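Local atomic coordinates of putative lipase (Bacteroides thetaiotaomicron VPI-5482, PDB entry 3BZW), a protein that probably hydrolyses lipid esters as a member of the SGNH (GDSL-like) hydrolase family, perhaps as a lysophospholipase. Residues Q77-K82 / K155-D160; H170-N175 / N223-E228; A174-K179 / D239-D244. All blocks are in the same frame, centred on the assembly; numbering follows the deposited sequence.

Contact 1: residues Q77-K82 / K155-D160; sequences QAEKLK and KKLFPD
Phe158 pushes its ring against the helical turn Ala78-Lys82, and the close packing of the contact gathers round it. The far rim of the ring lies beside the backbone: Lys82 N is in the ring plane at the edge, and Ala78 O comes up near that plane, 3.7 Å from Phe158 CE2. These two backbone atoms are already joined by a helical hydrogen bond, so the ring abuts a satisfied turn. Obliquely to the ring come Leu81, with CD2 3.9 Å from Phe158 CZ, and the aliphatic part of Lys82, with CD 3.5 Å from Phe158 CE1. Beside the ring, Leu157 sets its CD1 branch 3.8 Å from Ala78 CB. Both segments belong to the helical layer on one side of the parallel sheet in an alpha/beta/alpha sandwich: helix 74-85 leads into strand 91-95, helix 143-157 into the adjacent strand 162-166. Phe158, the first residue past the second helix to leave helical backbone angles, also touches Ile92 of strand 91-95, as does Leu81, so the ring lies between the end of its helix and strand 91-95. Toward solvent the contact thins out. The CB of Glu79 points away from the other segment, and from its side chain CG comes to 4.0 Å from Leu157 CD1. Lys82 leaves its helix with CG anti to the backbone N (chi1 -174°) and bends at chi2 and again at chi4, which carries the chain past the ring, running opposite to Phe158. Its NZ reaches Leu157 O at 3.3 Å, a weak hydrogen bond to a carbonyl at the end of the helix. The same NZ stands 5.8 Å from the Phe158 ring centroid, 23° off the normal, at most a faint cation-pi attraction.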
# COMPACT_ATOMS: atom_id res chain seq x y z
N GLN A 77 41.48 16.78 -3.17
CA GLN A 77 41.87 16.16 -4.43
C GLN A 77 41.51 17.07 -5.60
O GLN A 77 42.26 17.17 -6.56
CB GLN A 77 41.21 14.79 -4.58
CG GLN A 77 41.84 13.69 -3.71
CD GLN A 77 41.23 12.31 -3.96
OE1 GLN A 77 40.90 11.97 -5.10
NE2 GLN A 77 41.11 11.51 -2.90
N ALA A 78 40.36 17.73 -5.51
CA ALA A 78 39.93 18.63 -6.58
C ALA A 78 40.88 19.83 -6.65
O ALA A 78 41.23 20.28 -7.74
CB ALA A 78 38.50 19.12 -6.31
N GLU A 79 41.28 20.32 -5.49
CA GLU A 79 42.20 21.46 -5.42
C GLU A 79 43.56 21.11 -6.01
O GLU A 79 44.17 21.92 -6.71
CB GLU A 79 42.37 21.90 -3.96
CG GLU A 79 41.24 22.78 -3.44
CD GLU A 79 41.18 22.80 -1.92
OE1 GLU A 79 42.25 22.76 -1.28
OE2 GLU A 79 40.06 22.88 -1.38
N LYS A 80 44.04 19.90 -5.74
CA LYS A 80 45.33 19.47 -6.25
C LYS A 80 45.24 19.32 -7.77
O LYS A 80 46.18 19.66 -8.49
CB LYS A 80 45.77 18.16 -5.60
CG LYS A 80 47.25 17.88 -5.74
CD LYS A 80 47.69 16.63 -4.99
CE LYS A 80 49.19 16.43 -5.11
NZ LYS A 80 49.66 15.15 -4.53
N LEU A 81 44.12 18.80 -8.24
CA LEU A 81 43.90 18.63 -9.67
C LEU A 81 43.94 19.99 -10.36
O LEU A 81 44.59 20.16 -11.39
CB LEU A 81 42.54 17.96 -9.92
CG LEU A 81 42.03 17.90 -11.36
CD1 LEU A 81 42.94 17.04 -12.21
CD2 LEU A 81 40.61 17.33 -11.36
N LYS A 82 43.25 20.97 -9.77
CA LYS A 82 43.21 22.33 -10.32
C LYS A 82 44.62 22.91 -10.37
O LYS A 82 45.04 23.46 -11.39
CB LYS A 82 42.32 23.22 -9.45
CG LYS A 82 42.08 24.63 -10.02
CD LYS A 82 41.22 24.58 -11.27
CE LYS A 82 41.01 25.95 -11.89
NZ LYS A 82 40.30 26.89 -11.00
N LYS A 155 32.22 22.31 -8.29
CA LYS A 155 31.58 23.27 -9.18
C LYS A 155 32.25 24.64 -9.13
O LYS A 155 32.31 25.35 -10.13
CB LYS A 155 30.09 23.39 -8.86
CG LYS A 155 29.26 22.19 -9.33
CD LYS A 155 27.78 22.36 -8.98
CE LYS A 155 26.95 21.20 -9.51
NZ LYS A 155 26.82 21.23 -11.00
N LYS A 156 32.77 25.01 -7.96
CA LYS A 156 33.45 26.29 -7.81
C LYS A 156 34.78 26.29 -8.57
O LYS A 156 35.14 27.29 -9.20
CB LYS A 156 33.73 26.58 -6.33
CG LYS A 156 32.53 27.11 -5.55
CD LYS A 156 32.86 27.21 -4.06
CE LYS A 156 32.31 28.49 -3.45
NZ LYS A 156 32.99 29.69 -4.02
N LEU A 157 35.49 25.17 -8.52
CA LEU A 157 36.78 25.05 -9.19
C LEU A 157 36.69 24.73 -10.68
O LEU A 157 37.51 25.20 -11.47
CB LEU A 157 37.62 23.97 -8.50
CG LEU A 157 38.03 24.21 -7.05
CD1 LEU A 157 38.56 22.93 -6.44
CD2 LEU A 157 39.08 25.31 -6.98
N PHE A 158 35.69 23.95 -11.06
CA PHE A 158 35.51 23.55 -12.45
C PHE A 158 34.07 23.77 -12.91
O PHE A 158 33.41 22.84 -13.37
CB PHE A 158 35.87 22.07 -12.59
CG PHE A 158 37.24 21.73 -12.06
CD1 PHE A 158 38.37 21.99 -12.82
CD2 PHE A 158 37.39 21.14 -10.81
CE1 PHE A 158 39.64 21.68 -12.34
CE2 PHE A 158 38.66 20.82 -10.32
CZ PHE A 158 39.78 21.09 -11.08
N PRO A 159 33.58 25.02 -12.83
CA PRO A 159 32.20 25.33 -13.24
C PRO A 159 31.82 25.06 -14.69
O PRO A 159 30.64 24.86 -14.99
CB PRO A 159 32.06 26.81 -12.87
CG PRO A 159 33.45 27.33 -13.07
CD PRO A 159 34.30 26.24 -12.44
N ASP A 160 32.80 25.04 -15.59
CA ASP A 160 32.52 24.84 -17.01
C ASP A 160 32.92 23.46 -17.53
O ASP A 160 32.97 23.23 -18.74
CB ASP A 160 33.24 25.91 -17.84
CG ASP A 160 34.76 25.81 -17.73
OD1 ASP A 160 35.26 25.17 -16.78
OD2 ASP A 160 35.46 26.39 -18.59

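Contact 2: residues H170-N175 / N223-E228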
# COMPACT_ATOMS: atom_id res chain seq x y z
N HIS A 170 29.39 -2.79 -5.01
CA HIS A 170 28.95 -3.72 -3.98
C HIS A 170 30.26 -4.22 -3.37
O HIS A 170 31.29 -4.24 -4.04
CB HIS A 170 28.15 -4.88 -4.58
CG HIS A 170 26.69 -4.58 -4.74
ND1 HIS A 170 26.20 -3.79 -5.76
CD2 HIS A 170 25.63 -4.93 -3.98
CE1 HIS A 170 24.90 -3.65 -5.61
NE2 HIS A 170 24.52 -4.33 -4.54
N ARG A 171 30.22 -4.63 -2.11
CA ARG A 171 31.44 -5.05 -1.43
C ARG A 171 31.22 -6.19 -0.46
O ARG A 171 30.16 -6.31 0.15
CB ARG A 171 32.00 -3.86 -0.67
CG ARG A 171 30.95 -3.16 0.19
CD ARG A 171 31.55 -2.04 1.01
NE ARG A 171 32.40 -2.56 2.06
CZ ARG A 171 33.42 -1.90 2.60
NH1 ARG A 171 33.71 -0.67 2.18
NH2 ARG A 171 34.15 -2.46 3.55
N SER A 172 32.25 -7.02 -0.29
CA SER A 172 32.16 -8.14 0.64
C SER A 172 33.28 -8.03 1.67
O SER A 172 33.88 -6.97 1.84
CB SER A 172 32.22 -9.48 -0.10
OG SER A 172 31.96 -10.55 0.80
N LEU A 173 33.56 -9.13 2.36
CA LEU A 173 34.57 -9.13 3.42
C LEU A 173 35.98 -8.71 3.00
O LEU A 173 36.41 -8.92 1.87
CB LEU A 173 34.62 -10.51 4.09
CG LEU A 173 35.20 -11.67 3.27
CD1 LEU A 173 36.71 -11.72 3.48
CD2 LEU A 173 34.57 -12.97 3.72
N ALA A 174 36.69 -8.11 3.95
CA ALA A 174 38.07 -7.67 3.73
C ALA A 174 38.81 -7.76 5.06
O ALA A 174 38.34 -7.26 6.08
CB ALA A 174 38.11 -6.25 3.19
N ASN A 175 39.97 -8.40 5.04
CA ASN A 175 40.78 -8.55 6.24
C ASN A 175 42.21 -8.14 5.90
O ASN A 175 42.92 -8.86 5.21
CB ASN A 175 40.72 -10.01 6.71
CG ASN A 175 41.69 -10.31 7.85
OD1 ASN A 175 41.95 -9.46 8.70
ND2 ASN A 175 42.22 -11.53 7.86
N ASN A 223 28.88 -8.09 -8.17
CA ASN A 223 28.46 -8.24 -6.78
C ASN A 223 29.28 -9.33 -6.08
O ASN A 223 29.03 -10.52 -6.28
CB ASN A 223 26.98 -8.60 -6.71
CG ASN A 223 26.42 -8.54 -5.30
OD1 ASN A 223 27.16 -8.51 -4.32
ND2 ASN A 223 25.09 -8.55 -5.19
N PRO A 224 30.26 -8.94 -5.25
CA PRO A 224 31.08 -9.92 -4.54
C PRO A 224 30.30 -10.78 -3.53
O PRO A 224 30.84 -11.75 -3.00
CB PRO A 224 32.17 -9.06 -3.89
CG PRO A 224 31.44 -7.78 -3.60
CD PRO A 224 30.63 -7.57 -4.86
N MSE A 225 29.05 -10.42 -3.28
CA MSE A 225 28.22 -11.19 -2.36
C MSE A 225 27.79 -12.49 -3.03
O MSE A 225 27.30 -13.40 -2.38
CB MSE A 225 27.00 -10.38 -1.91
CG MSE A 225 27.33 -9.22 -0.98
SE MSE A 225 28.29 -9.74 0.64
CE MSE A 225 26.80 -10.45 1.64
N VAL A 226 27.97 -12.55 -4.35
CA VAL A 226 27.66 -13.75 -5.12
C VAL A 226 29.04 -14.36 -5.38
O VAL A 226 29.80 -13.84 -6.19
CB VAL A 226 26.97 -13.41 -6.46
CG1 VAL A 226 26.72 -14.70 -7.26
CG2 VAL A 226 25.67 -12.68 -6.21
N GLU A 227 29.35 -15.44 -4.67
CA GLU A 227 30.63 -16.12 -4.77
C GLU A 227 31.21 -16.28 -6.16
O GLU A 227 32.40 -16.06 -6.37
CB GLU A 227 30.55 -17.49 -4.09
CG GLU A 227 30.64 -17.44 -2.58
CD GLU A 227 30.30 -18.77 -1.93
OE1 GLU A 227 30.68 -19.82 -2.50
OE2 GLU A 227 29.67 -18.77 -0.85
N GLU A 228 30.37 -16.68 -7.11
CA GLU A 228 30.81 -16.88 -8.49
C GLU A 228 31.39 -15.62 -9.13
O GLU A 228 32.18 -15.70 -10.07
CB GLU A 228 29.66 -17.42 -9.35
CG GLU A 228 29.20 -18.84 -9.00
CD GLU A 228 28.57 -18.96 -7.62
OE1 GLU A 228 27.89 -18.01 -7.19
OE2 GLU A 228 28.73 -20.02 -6.98
O HOH W 1 31.30 -12.81 -0.56
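His170 turns its ring beside its own backbone N (chi1 -86°), while Asn223 sets its amide anti to its N (chi1 -170°), and the two flat groups meet obliquely with planes 38° apart. The amide comes up to the CB and CD2 side of the histidine, with Asn223 OD1 3.8 Å from His170 CB. That oxygen is committed within its own loop: Met225 N donates to Asn223 OD1 at 2.9 Å from well above the carbonyl plane, forming an Asx turn. A type I beta turn from Asn223 to Val226 starts at the same residue. Together they present Pro224 to residues 170-172. The proline ring lies along this backbone: CD is 3.5 Å from His170 O, CG is 3.5 Å from Arg171 CA, and CB is 3.8 Å from Ser172 CB. Met225, a selenomethionine bent at chi2 and chi3, brings SE to 3.8 Å from Ser172 OG. One water spans the gap, 2.7 Å from Ser172 OG and donating to Pro224 O. The contact joins the loop that follows strand 162-166 to the loop before helix 245-258. Arg171 turns away from it to Gln182 and Thr98, its side chain about 6 Å from a bound acetate. Asn223 ND2 donates to Trp209 O of the third subunit; His170 NE2 also turns there, weakly, while His170 ND1 makes a weak bond to Asn217 O of its own chain. No direct hydrogen bond links the two segments, so across them the contact consists of van der Waals packing and one water bridge.

Contact 3: residues A174-K179 / D239-D244; sequences ANFGDK and DRLHPD. With ACT (acetate ion), chain G.
Phe176 points the edge of its ring at the carboxylate of Asp239, the two planes almost perpendicular at 84°. Asp239 OD2 lies in the plane of the ring, 3.3 Å from Phe176 CE1, where the electropositive C-H rim faces the oxygen. The next corner of the ring meets His242: Phe176 CZ is 3.4 Å from His242 CE1, with the two rings oblique at 39°. The imidazole is held by the same carboxylate. His242 ND1 donates to the syn lone pair of Asp239 OD2 at 2.7 Å, nearly straight and in the ring plane, while Tyr42 OH also bonds OD2. Asp239 OD1 takes two backbone donors, Leu241 N and His242 N, each at 3.0 Å, which fixes the rotation of the carboxylate. This Asx motif folds the D-x-x-H sequence of SGNH hydrolases, whose Asp and His in relatives belong to the catalytic triad; a like role here is probable. At the other end of the imidazole, His242 NE2 donates to ACT O at 2.9 Å; this acetate, probably from the crystallisation liquor, also binds Ser35 N, Gly68 N and Asn99 ND2, a site consistent with the oxyanion hole of the family. Leu241 CD2 sits over one face of the imidazole, near its rim. On the backbone, Ala174 and Asp239 form a single beta bridge, beside which Ala174 CB packs on Leu241 CB at 4.0 Å.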
# COMPACT_ATOMS: atom_id res chain seq x y z
N ALA A 174 36.69 -8.11 3.95
CA ALA A 174 38.07 -7.67 3.73
C ALA A 174 38.81 -7.76 5.06
O ALA A 174 38.34 -7.26 6.08
CB ALA A 174 38.11 -6.25 3.19
N ASN A 175 39.97 -8.40 5.04
CA ASN A 175 40.78 -8.55 6.24
C ASN A 175 42.21 -8.14 5.90
O ASN A 175 42.92 -8.86 5.21
CB ASN A 175 40.72 -10.01 6.71
CG ASN A 175 41.69 -10.31 7.85
OD1 ASN A 175 41.95 -9.46 8.70
ND2 ASN A 175 42.22 -11.53 7.86
N PHE A 176 42.62 -6.97 6.40
CA PHE A 176 43.96 -6.45 6.12
C PHE A 176 44.84 -6.36 7.36
O PHE A 176 45.71 -5.48 7.46
CB PHE A 176 43.85 -5.06 5.48
CG PHE A 176 42.98 -5.03 4.25
CD1 PHE A 176 43.32 -5.75 3.12
CD2 PHE A 176 41.80 -4.28 4.24
CE1 PHE A 176 42.51 -5.73 1.98
CE2 PHE A 176 40.99 -4.25 3.11
CZ PHE A 176 41.34 -4.98 1.98
N GLY A 177 44.64 -7.26 8.31
CA GLY A 177 45.44 -7.23 9.52
C GLY A 177 44.60 -7.13 10.78
O GLY A 177 43.38 -6.91 10.71
N ASP A 178 45.25 -7.28 11.93
CA ASP A 178 44.57 -7.24 13.22
C ASP A 178 43.76 -5.98 13.49
O ASP A 178 42.79 -6.02 14.25
CB ASP A 178 45.58 -7.41 14.36
CG ASP A 178 46.31 -8.73 14.31
OD1 ASP A 178 45.65 -9.77 14.09
OD2 ASP A 178 47.54 -8.74 14.50
N LYS A 179 44.15 -4.86 12.90
CA LYS A 179 43.44 -3.61 13.14
C LYS A 179 42.58 -3.11 11.98
O LYS A 179 42.03 -2.01 12.04
CB LYS A 179 44.44 -2.51 13.53
CG LYS A 179 45.21 -2.81 14.81
CD LYS A 179 46.14 -1.66 15.18
CE LYS A 179 46.91 -1.97 16.45
NZ LYS A 179 47.69 -3.23 16.31
N ASP A 239 40.29 -10.46 0.57
CA ASP A 239 39.91 -9.18 -0.01
C ASP A 239 38.82 -9.28 -1.07
O ASP A 239 39.11 -9.48 -2.25
CB ASP A 239 41.14 -8.49 -0.60
CG ASP A 239 40.87 -7.03 -0.95
OD1 ASP A 239 39.69 -6.63 -0.97
OD2 ASP A 239 41.85 -6.29 -1.21
N ARG A 240 37.58 -9.13 -0.63
CA ARG A 240 36.43 -9.18 -1.53
C ARG A 240 35.88 -7.76 -1.66
O ARG A 240 34.70 -7.56 -1.92
CB ARG A 240 35.36 -10.12 -0.97
CG ARG A 240 35.87 -11.54 -0.74
CD ARG A 240 34.75 -12.48 -0.31
NE ARG A 240 35.29 -13.76 0.13
CZ ARG A 240 34.56 -14.78 0.54
NH1 ARG A 240 33.23 -14.67 0.58
NH2 ARG A 240 35.14 -15.91 0.93
N LEU A 241 36.77 -6.79 -1.46
CA LEU A 241 36.43 -5.37 -1.54
C LEU A 241 37.05 -4.73 -2.79
O LEU A 241 36.35 -4.08 -3.56
CB LEU A 241 36.94 -4.63 -0.29
CG LEU A 241 37.00 -3.09 -0.32
CD1 LEU A 241 35.59 -2.51 -0.45
CD2 LEU A 241 37.67 -2.57 0.95
N HIS A 242 38.34 -4.93 -2.98
CA HIS A 242 39.02 -4.36 -4.14
C HIS A 242 38.98 -5.25 -5.37
O HIS A 242 39.35 -6.42 -5.33
CB HIS A 242 40.48 -4.05 -3.80
CG HIS A 242 40.65 -3.19 -2.58
ND1 HIS A 242 41.21 -3.65 -1.41
CD2 HIS A 242 40.36 -1.88 -2.37
CE1 HIS A 242 41.25 -2.67 -0.53
NE2 HIS A 242 40.75 -1.59 -1.08
N PRO A 243 38.51 -4.69 -6.50
CA PRO A 243 38.44 -5.46 -7.75
C PRO A 243 39.85 -5.82 -8.24
O PRO A 243 40.81 -5.09 -7.97
CB PRO A 243 37.75 -4.48 -8.70
CG PRO A 243 36.90 -3.65 -7.79
CD PRO A 243 37.82 -3.40 -6.64
N ASP A 244 39.97 -6.94 -8.93
CA ASP A 244 41.26 -7.31 -9.49
C ASP A 244 41.26 -6.72 -10.89
O ASP A 244 40.32 -6.01 -11.26
CB ASP A 244 41.47 -8.83 -9.53
CG ASP A 244 40.34 -9.57 -10.22
OD1 ASP A 244 39.55 -8.95 -10.97
OD2 ASP A 244 40.25 -10.80 -10.03
C ACT G . 39.68 1.71 -0.15
O ACT G . 40.25 0.80 0.42
OXT ACT G . 40.15 2.83 -0.12
CH3 ACT G . 38.40 1.45 -0.91

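How the contacts relate
Contacts 2 and 3 overlap at Ala174 and Asn175 of strand 174-175, and their centres are about 10 Å apart; contact 1 lies on the opposite side of the chain's centre, its centre about 33 Å and 31 Å from theirs. Contact 1 is partly buried, helix packing beside the sheet, apolar inside with a lysine at its rim. The other two are buried and join loops around the short strand 174-175. Contact 2 relies on a proline and a water, contact 3 on a carboxylate-imidazole network reaching a bound acetate. Leu173 O meets Arg240 N at 2.8 Å, a probable hydrogen bond joining them directly. Both touch the third subunit, whereas contact 1 meets the second.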